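Local structure of alpha-galactosidase (Thermus thermophilus, 6LCJ) at residues Q200-P208 and W233-P244; E422-T433 and R447-V458. The protein probably hydrolyses terminal alpha-galactosyl residues from galactosides, as a thermostable hexameric glycosidase of family GH36. All coordinates share one frame; numbering follows the deposited sequence.

Contact 1: residues Q200-P208 and W233-P244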
# COMPACT_ATOMS: atom_id res chain seq x y z
N GLN E 200 -37.83 29.47 5.38
CA GLN E 200 -38.46 28.15 5.37
C GLN E 200 -38.18 27.37 6.65
O GLN E 200 -37.26 27.67 7.41
CB GLN E 200 -37.98 27.35 4.15
CG GLN E 200 -36.55 26.83 4.25
CD GLN E 200 -35.47 27.91 4.04
OE1 GLN E 200 -35.77 29.10 3.90
NE2 GLN E 200 -34.22 27.49 4.01
N ARG E 201 -39.00 26.34 6.89
CA ARG E 201 -38.78 25.49 8.06
C ARG E 201 -37.63 24.51 7.84
O ARG E 201 -36.90 24.19 8.79
CB ARG E 201 -40.05 24.72 8.41
CG ARG E 201 -41.23 25.61 8.79
CD ARG E 201 -42.51 24.79 8.95
NE ARG E 201 -42.42 23.88 10.10
CZ ARG E 201 -42.45 24.28 11.37
NH1 ARG E 201 -42.59 25.57 11.66
NH2 ARG E 201 -42.35 23.38 12.35
N ALA E 202 -37.45 24.03 6.61
CA ALA E 202 -36.43 23.03 6.30
C ALA E 202 -36.36 22.87 4.79
O ALA E 202 -37.26 23.29 4.06
CB ALA E 202 -36.75 21.68 6.96
N LEU E 203 -35.28 22.25 4.33
CA LEU E 203 -35.24 21.78 2.95
C LEU E 203 -36.32 20.73 2.75
O LEU E 203 -36.36 19.73 3.46
CB LEU E 203 -33.87 21.20 2.63
CG LEU E 203 -32.69 22.16 2.69
CD1 LEU E 203 -31.43 21.37 2.40
CD2 LEU E 203 -32.87 23.35 1.73
N GLY E 204 -37.20 20.96 1.78
CA GLY E 204 -38.33 20.08 1.59
C GLY E 204 -39.56 20.45 2.40
O GLY E 204 -40.65 19.92 2.11
N ASP E 205 -39.42 21.34 3.38
CA ASP E 205 -40.53 21.89 4.16
C ASP E 205 -40.62 23.39 3.88
O ASP E 205 -40.25 24.23 4.72
CB ASP E 205 -40.33 21.59 5.65
CG ASP E 205 -41.59 21.83 6.49
OD1 ASP E 205 -42.61 22.28 5.92
OD2 ASP E 205 -41.54 21.59 7.71
N TRP E 206 -41.10 23.74 2.69
CA TRP E 206 -41.16 25.11 2.20
C TRP E 206 -42.42 25.80 2.72
O TRP E 206 -43.38 26.07 2.00
CB TRP E 206 -41.08 25.12 0.68
CG TRP E 206 -39.81 24.48 0.25
CD1 TRP E 206 -39.64 23.22 -0.24
CD2 TRP E 206 -38.50 25.06 0.33
NE1 TRP E 206 -38.31 22.99 -0.50
CE2 TRP E 206 -37.59 24.10 -0.15
CE3 TRP E 206 -38.01 26.30 0.76
CZ2 TRP E 206 -36.22 24.35 -0.21
CZ3 TRP E 206 -36.66 26.54 0.71
CH2 TRP E 206 -35.77 25.57 0.22
N GLU E 207 -42.38 26.06 4.02
CA GLU E 207 -43.42 26.71 4.78
C GLU E 207 -42.72 27.61 5.79
O GLU E 207 -41.61 27.29 6.24
CB GLU E 207 -44.33 25.70 5.51
CG GLU E 207 -45.26 24.90 4.61
CD GLU E 207 -46.31 25.78 3.93
OE1 GLU E 207 -46.81 26.73 4.58
OE2 GLU E 207 -46.63 25.53 2.75
N PRO E 208 -43.32 28.74 6.14
CA PRO E 208 -42.61 29.72 6.96
C PRO E 208 -42.32 29.20 8.36
O PRO E 208 -43.18 28.61 9.02
CB PRO E 208 -43.56 30.93 7.00
CG PRO E 208 -44.87 30.44 6.42
CD PRO E 208 -44.54 29.30 5.53
N TRP E 233 -37.05 32.55 -2.65
CA TRP E 233 -35.97 31.61 -2.93
C TRP E 233 -36.39 30.19 -2.57
O TRP E 233 -36.93 29.96 -1.49
CB TRP E 233 -34.74 32.00 -2.09
CG TRP E 233 -33.55 31.06 -2.12
CD1 TRP E 233 -32.46 31.16 -2.93
CD2 TRP E 233 -33.32 29.93 -1.27
NE1 TRP E 233 -31.57 30.15 -2.65
CE2 TRP E 233 -32.07 29.38 -1.63
CE3 TRP E 233 -34.04 29.32 -0.24
CZ2 TRP E 233 -31.54 28.25 -1.01
CZ3 TRP E 233 -33.51 28.19 0.38
CH2 TRP E 233 -32.27 27.67 -0.01
N PHE E 234 -36.11 29.23 -3.46
CA PHE E 234 -36.27 27.81 -3.16
C PHE E 234 -35.04 27.03 -3.60
O PHE E 234 -34.30 27.45 -4.49
CB PHE E 234 -37.49 27.19 -3.86
CG PHE E 234 -38.78 27.84 -3.52
CD1 PHE E 234 -39.23 28.92 -4.27
CD2 PHE E 234 -39.55 27.37 -2.47
CE1 PHE E 234 -40.43 29.54 -3.96
CE2 PHE E 234 -40.76 27.98 -2.15
CZ PHE E 234 -41.20 29.07 -2.90
N ALA E 235 -34.83 25.86 -2.99
CA ALA E 235 -33.91 24.82 -3.47
C ALA E 235 -34.75 23.57 -3.66
O ALA E 235 -34.69 22.64 -2.85
CB ALA E 235 -32.75 24.58 -2.51
N PRO E 236 -35.55 23.50 -4.73
CA PRO E 236 -36.69 22.57 -4.74
C PRO E 236 -36.32 21.09 -4.74
O PRO E 236 -37.10 20.29 -4.21
CB PRO E 236 -37.45 22.97 -6.02
CG PRO E 236 -36.47 23.72 -6.85
CD PRO E 236 -35.53 24.39 -5.91
N PHE E 237 -35.18 20.69 -5.29
CA PHE E 237 -34.82 19.28 -5.37
C PHE E 237 -33.77 18.86 -4.35
O PHE E 237 -33.15 17.80 -4.51
CB PHE E 237 -34.33 18.94 -6.77
CG PHE E 237 -35.35 19.19 -7.82
CD1 PHE E 237 -36.31 18.24 -8.12
CD2 PHE E 237 -35.37 20.39 -8.51
CE1 PHE E 237 -37.25 18.48 -9.11
CE2 PHE E 237 -36.30 20.63 -9.47
CZ PHE E 237 -37.24 19.68 -9.78
N LEU E 238 -33.59 19.64 -3.29
CA LEU E 238 -32.57 19.39 -2.29
C LEU E 238 -33.23 19.04 -0.97
O LEU E 238 -34.25 19.63 -0.60
CB LEU E 238 -31.68 20.62 -2.13
CG LEU E 238 -30.21 20.43 -1.78
CD1 LEU E 238 -29.49 19.77 -2.91
CD2 LEU E 238 -29.63 21.78 -1.49
N VAL E 239 -32.63 18.10 -0.25
CA VAL E 239 -33.21 17.61 0.99
C VAL E 239 -32.07 17.09 1.87
O VAL E 239 -31.00 16.74 1.36
CB VAL E 239 -34.26 16.53 0.67
CG1 VAL E 239 -33.60 15.22 0.27
CG2 VAL E 239 -35.20 16.33 1.80
N THR E 240 -32.27 17.10 3.18
CA THR E 240 -31.29 16.52 4.10
C THR E 240 -31.90 15.33 4.83
O THR E 240 -33.11 15.08 4.77
CB THR E 240 -30.78 17.55 5.12
OG1 THR E 240 -31.89 18.07 5.87
CG2 THR E 240 -30.08 18.70 4.42
N ALA E 241 -31.05 14.59 5.55
CA ALA E 241 -31.56 13.46 6.33
C ALA E 241 -32.59 13.91 7.37
O ALA E 241 -33.55 13.19 7.63
CB ALA E 241 -30.42 12.71 7.01
N ASP E 242 -32.41 15.11 7.94
CA ASP E 242 -33.35 15.66 8.92
C ASP E 242 -34.66 16.13 8.31
O ASP E 242 -35.59 16.45 9.07
CB ASP E 242 -32.74 16.86 9.64
CG ASP E 242 -31.35 16.59 10.14
OD1 ASP E 242 -30.44 17.39 9.82
OD2 ASP E 242 -31.19 15.57 10.85
N SER E 243 -34.77 16.24 7.01
CA SER E 243 -35.99 16.76 6.44
C SER E 243 -37.14 15.79 6.67
O SER E 243 -36.97 14.58 6.46
CB SER E 243 -35.83 17.02 4.95
OG SER E 243 -34.61 17.70 4.67
N PRO E 244 -38.30 16.26 7.13
CA PRO E 244 -39.47 15.37 7.21
C PRO E 244 -39.74 14.62 5.91
O PRO E 244 -40.01 13.42 5.93
CB PRO E 244 -40.61 16.32 7.58
CG PRO E 244 -40.08 17.73 7.29
CD PRO E 244 -38.60 17.64 7.53
O HOH W 1 -33.28 20.32 6.11
O HOH W 2 -36.77 20.70 -1.45
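W233 meets W206: CZ3 of W233 lies in the ring plane of W206, at its edge, 3.5 Å from CH2, and the two six-membered rings are inclined at 63°. The amide of Q200 reaches the same W233 ring, where NE2 touches CZ3, and its hydrogen bond goes to D197; W233 NE1 is itself bonded to D304. F234, next along the strand, turns its edge toward a face of W206 in an offset edge-to-face pair, centroids 5.5 Å apart. CD2 is the atom that slides over that face, toward the rim, and the carbonyl O of A202 sits over the centre of the opposite one. A235 adds its backbone N, 3.4 Å from W206 CH2. The chain then turns at A235-L238, and a water joins the turn to the tryptophan: it accepts from W206 NE1 at 2.9 Å and lies within bonding distance of A235 O and L238 O. Beyond it L203 takes over. Its CG stands anti to the carbonyl carbon (chi1 -63°) and the chain runs on extended (chi2 178°), which carries CD1 to T240 CG2, 3.6 Å away; CB, placed by the backbone, lies against L238 O. S243 OG receives the N-H of T240 at 2.8 Å inside the T240-S243 turn and lies 2.9 Å from L203 O. P244 closes the row against A202 CB and D205. The end of strand 229-234 and the chain after it pack on the segment that follows the neighbouring parallel strand 192-195 of a TIM barrel, through an aromatic cluster of W206, W233 and F234.

Contact 2: residues E422-T433 and R447-V458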
# COMPACT_ATOMS: atom_id res chain seq x y z
N GLU E 422 -19.32 46.03 -9.92
CA GLU E 422 -20.31 46.98 -10.43
C GLU E 422 -20.28 47.08 -11.95
O GLU E 422 -21.33 47.17 -12.60
CB GLU E 422 -20.07 48.35 -9.80
CG GLU E 422 -21.21 49.31 -10.00
CD GLU E 422 -20.79 50.74 -9.77
OE1 GLU E 422 -20.80 51.15 -8.59
OE2 GLU E 422 -20.45 51.44 -10.75
N ALA E 423 -19.08 47.05 -12.54
CA ALA E 423 -18.96 47.18 -14.00
C ALA E 423 -19.61 46.01 -14.72
O ALA E 423 -20.23 46.19 -15.78
CB ALA E 423 -17.48 47.30 -14.39
N LEU E 424 -19.49 44.79 -14.17
CA LEU E 424 -20.14 43.64 -14.80
C LEU E 424 -21.66 43.71 -14.70
O LEU E 424 -22.35 43.21 -15.60
CB LEU E 424 -19.63 42.34 -14.18
CG LEU E 424 -18.22 41.90 -14.60
CD1 LEU E 424 -18.04 40.43 -14.31
CD2 LEU E 424 -17.95 42.19 -16.06
N ALA E 425 -22.21 44.31 -13.64
CA ALA E 425 -23.65 44.56 -13.61
C ALA E 425 -24.07 45.53 -14.71
O ALA E 425 -25.10 45.34 -15.36
CB ALA E 425 -24.07 45.09 -12.24
N HIS E 426 -23.30 46.59 -14.92
CA HIS E 426 -23.61 47.50 -16.02
C HIS E 426 -23.55 46.77 -17.36
O HIS E 426 -24.44 46.93 -18.20
CB HIS E 426 -22.66 48.69 -16.03
CG HIS E 426 -22.94 49.70 -14.96
ND1 HIS E 426 -24.19 50.25 -14.77
CD2 HIS E 426 -22.13 50.29 -14.05
CE1 HIS E 426 -24.14 51.12 -13.78
NE2 HIS E 426 -22.90 51.17 -13.33
N PHE E 427 -22.52 45.95 -17.57
CA PHE E 427 -22.39 45.27 -18.85
C PHE E 427 -23.54 44.30 -19.10
O PHE E 427 -24.12 44.26 -20.19
CB PHE E 427 -21.05 44.55 -18.92
CG PHE E 427 -20.76 43.93 -20.26
CD1 PHE E 427 -20.31 44.71 -21.31
CD2 PHE E 427 -20.93 42.57 -20.47
CE1 PHE E 427 -20.03 44.15 -22.54
CE2 PHE E 427 -20.64 42.01 -21.70
CZ PHE E 427 -20.20 42.80 -22.73
N THR E 428 -23.89 43.48 -18.11
CA THR E 428 -24.98 42.54 -18.29
C THR E 428 -26.34 43.21 -18.19
O THR E 428 -27.33 42.66 -18.69
CB THR E 428 -24.92 41.41 -17.25
OG1 THR E 428 -25.02 41.97 -15.93
CG2 THR E 428 -23.63 40.60 -17.35
N GLY E 429 -26.42 44.37 -17.53
CA GLY E 429 -27.69 44.98 -17.20
C GLY E 429 -28.45 44.36 -16.05
O GLY E 429 -29.58 44.77 -15.79
N PHE E 430 -27.87 43.36 -15.36
CA PHE E 430 -28.52 42.67 -14.24
C PHE E 430 -28.05 43.33 -12.95
O PHE E 430 -26.94 43.09 -12.49
CB PHE E 430 -28.20 41.18 -14.26
CG PHE E 430 -29.16 40.34 -13.47
CD1 PHE E 430 -29.23 40.45 -12.09
CD2 PHE E 430 -30.01 39.44 -14.10
CE1 PHE E 430 -30.13 39.66 -11.34
CE2 PHE E 430 -30.90 38.65 -13.37
CZ PHE E 430 -30.97 38.76 -11.99
N LYS E 431 -28.91 44.15 -12.36
CA LYS E 431 -28.54 45.01 -11.24
C LYS E 431 -29.24 44.54 -9.98
O LYS E 431 -30.47 44.47 -9.93
CB LYS E 431 -28.89 46.47 -11.55
CG LYS E 431 -28.11 47.02 -12.74
CD LYS E 431 -28.74 48.25 -13.30
CE LYS E 431 -27.68 49.25 -13.65
NZ LYS E 431 -28.24 50.48 -14.19
N ALA E 432 -28.44 44.21 -8.97
CA ALA E 432 -28.97 43.70 -7.72
C ALA E 432 -28.00 44.04 -6.59
O ALA E 432 -26.81 44.21 -6.82
CB ALA E 432 -29.20 42.19 -7.78
N THR E 433 -28.54 44.16 -5.38
CA THR E 433 -27.70 44.32 -4.20
C THR E 433 -28.41 43.74 -2.99
O THR E 433 -29.63 43.53 -2.99
CB THR E 433 -27.33 45.79 -3.92
OG1 THR E 433 -26.49 45.86 -2.76
CG2 THR E 433 -28.56 46.62 -3.66
N ARG E 447 -24.48 56.70 -4.45
CA ARG E 447 -23.91 55.84 -5.48
C ARG E 447 -24.88 54.74 -5.87
O ARG E 447 -25.01 54.43 -7.06
CB ARG E 447 -22.58 55.28 -5.03
CG ARG E 447 -21.45 56.18 -5.44
CD ARG E 447 -20.17 55.79 -4.82
NE ARG E 447 -19.64 54.56 -5.38
CZ ARG E 447 -19.42 53.46 -4.68
NH1 ARG E 447 -19.69 53.45 -3.38
NH2 ARG E 447 -18.93 52.39 -5.28
N LEU E 448 -25.56 54.15 -4.88
CA LEU E 448 -26.52 53.09 -5.18
C LEU E 448 -27.66 53.59 -6.06
O LEU E 448 -28.03 52.94 -7.04
CB LEU E 448 -27.07 52.49 -3.88
CG LEU E 448 -28.25 51.50 -4.03
CD1 LEU E 448 -27.88 50.27 -4.92
CD2 LEU E 448 -28.83 51.07 -2.68
N GLU E 449 -28.21 54.77 -5.74
CA GLU E 449 -29.30 55.29 -6.57
C GLU E 449 -28.83 55.62 -7.99
O GLU E 449 -29.54 55.32 -8.95
CB GLU E 449 -29.93 56.52 -5.91
CG GLU E 449 -31.21 57.00 -6.60
CD GLU E 449 -32.26 55.88 -6.86
OE1 GLU E 449 -32.28 54.83 -6.17
OE2 GLU E 449 -33.10 56.07 -7.77
N ALA E 450 -27.66 56.24 -8.14
CA ALA E 450 -27.18 56.49 -9.49
C ALA E 450 -26.93 55.18 -10.25
O ALA E 450 -27.12 55.12 -11.47
CB ALA E 450 -25.92 57.35 -9.46
N PHE E 451 -26.54 54.13 -9.53
CA PHE E 451 -26.35 52.82 -10.16
C PHE E 451 -27.67 52.28 -10.70
O PHE E 451 -27.76 51.85 -11.86
CB PHE E 451 -25.72 51.87 -9.13
CG PHE E 451 -25.69 50.41 -9.54
CD1 PHE E 451 -24.77 49.95 -10.48
CD2 PHE E 451 -26.54 49.49 -8.92
CE1 PHE E 451 -24.71 48.61 -10.83
CE2 PHE E 451 -26.48 48.14 -9.25
CZ PHE E 451 -25.57 47.70 -10.21
N LEU E 452 -28.73 52.33 -9.88
CA LEU E 452 -30.03 51.84 -10.29
C LEU E 452 -30.65 52.70 -11.38
O LEU E 452 -31.22 52.17 -12.34
CB LEU E 452 -30.96 51.78 -9.08
CG LEU E 452 -30.54 50.76 -8.03
CD1 LEU E 452 -31.28 50.95 -6.72
CD2 LEU E 452 -30.76 49.37 -8.58
N ALA E 453 -30.55 54.02 -11.26
CA ALA E 453 -31.34 54.93 -12.09
C ALA E 453 -30.72 55.23 -13.44
O ALA E 453 -31.38 55.84 -14.28
CB ALA E 453 -31.59 56.25 -11.35
N ARG E 454 -29.47 54.82 -13.68
CA ARG E 454 -28.76 55.21 -14.88
C ARG E 454 -28.40 53.99 -15.71
O ARG E 454 -28.24 52.88 -15.19
CB ARG E 454 -27.48 55.99 -14.56
CG ARG E 454 -27.71 57.45 -14.29
CD ARG E 454 -26.55 58.07 -13.51
NE ARG E 454 -25.38 58.27 -14.36
CZ ARG E 454 -24.29 57.51 -14.33
NH1 ARG E 454 -24.21 56.47 -13.49
NH2 ARG E 454 -23.28 57.78 -15.15
N GLU E 455 -28.26 54.20 -16.99
CA GLU E 455 -27.83 53.19 -17.94
C GLU E 455 -26.47 53.67 -18.42
O GLU E 455 -26.38 54.55 -19.28
CB GLU E 455 -28.84 53.04 -19.07
CG GLU E 455 -30.29 52.65 -18.65
CD GLU E 455 -30.99 53.70 -17.76
OE1 GLU E 455 -32.01 53.35 -17.11
OE2 GLU E 455 -30.53 54.86 -17.72
N VAL E 456 -25.40 53.13 -17.84
CA VAL E 456 -24.04 53.53 -18.18
C VAL E 456 -23.57 52.65 -19.31
O VAL E 456 -23.43 51.42 -19.13
CB VAL E 456 -23.11 53.42 -16.96
CG1 VAL E 456 -21.86 54.23 -17.20
CG2 VAL E 456 -23.81 53.91 -15.72
N PRO E 457 -23.32 53.19 -20.51
CA PRO E 457 -22.87 52.37 -21.64
C PRO E 457 -21.55 51.67 -21.34
O PRO E 457 -20.58 52.30 -20.89
CB PRO E 457 -22.73 53.37 -22.79
CG PRO E 457 -22.82 54.74 -22.16
CD PRO E 457 -23.64 54.58 -20.93
N VAL E 458 -21.52 50.36 -21.57
CA VAL E 458 -20.32 49.55 -21.43
C VAL E 458 -20.02 48.90 -22.77
O VAL E 458 -20.94 48.51 -23.50
CB VAL E 458 -20.45 48.49 -20.31
CG1 VAL E 458 -19.09 47.85 -20.02
CG2 VAL E 458 -20.98 49.10 -19.05
O HOH W 3 -26.21 50.75 -16.20
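E422 begins the contact by laying CG against the ring of F451, 3.6 Å from CD1, where the last helices of the TIM barrel, 415-428 and 442-453, pack beside strand 431-433. The two short helix segments run 21° from parallel, their axes 11.6 Å apart. E422 also forms a long, charge-only salt bridge with R447, the oxygen well out of the guanidinium plane. A425 CB meets the rim of F451 in its plane, 3.6 Å from CZ. H426 is sandwiched: F451 points its edge at one imidazole face, planes 64° apart, and V456 CG2 covers the opposite face, 3.8 Å from the ring centroid. F427 receives V458 CG1 at its edge, and F466 packs edge-to-face on the same phenylalanine. Past the helix, K431 runs its chain over a face of F451, with CE above the ring; the first torsion, CG anti to the carbonyl carbon (chi1 -63°), brings CG to F451 CZ. Its ammonium group ends at the C terminus of helix 442-453, where a water accepts from NZ and from V456 N and also meets H426 ND1, and NZ donates to F451 O at 2.7 Å, almost straight onto the C=O. T433 CG2 touches L448 CD1, 3.9 Å away.

Following the chain from the N terminus, contact 1 comes first: strand 192-195 leads into 200-208, helix 216-224 and strand 229-234 follow, and 233-244 returns to close a loop of 24 residues. The chain then passes through the later barrel strands before helix 415-428 opens contact 2, which closes a shorter loop of 13 residues at 447-458. The two are in series, neither nested nor crossed, with centres about 33 Å apart and nearest atoms about 12 Å. Both reach the eight-stranded parallel sheet. Contact 1 joins the chain beyond two adjacent strands, whereas contact 2 joins helix 415-428 and strand 431-433 to helix 442-453 and the chain that leads into strand 458-462.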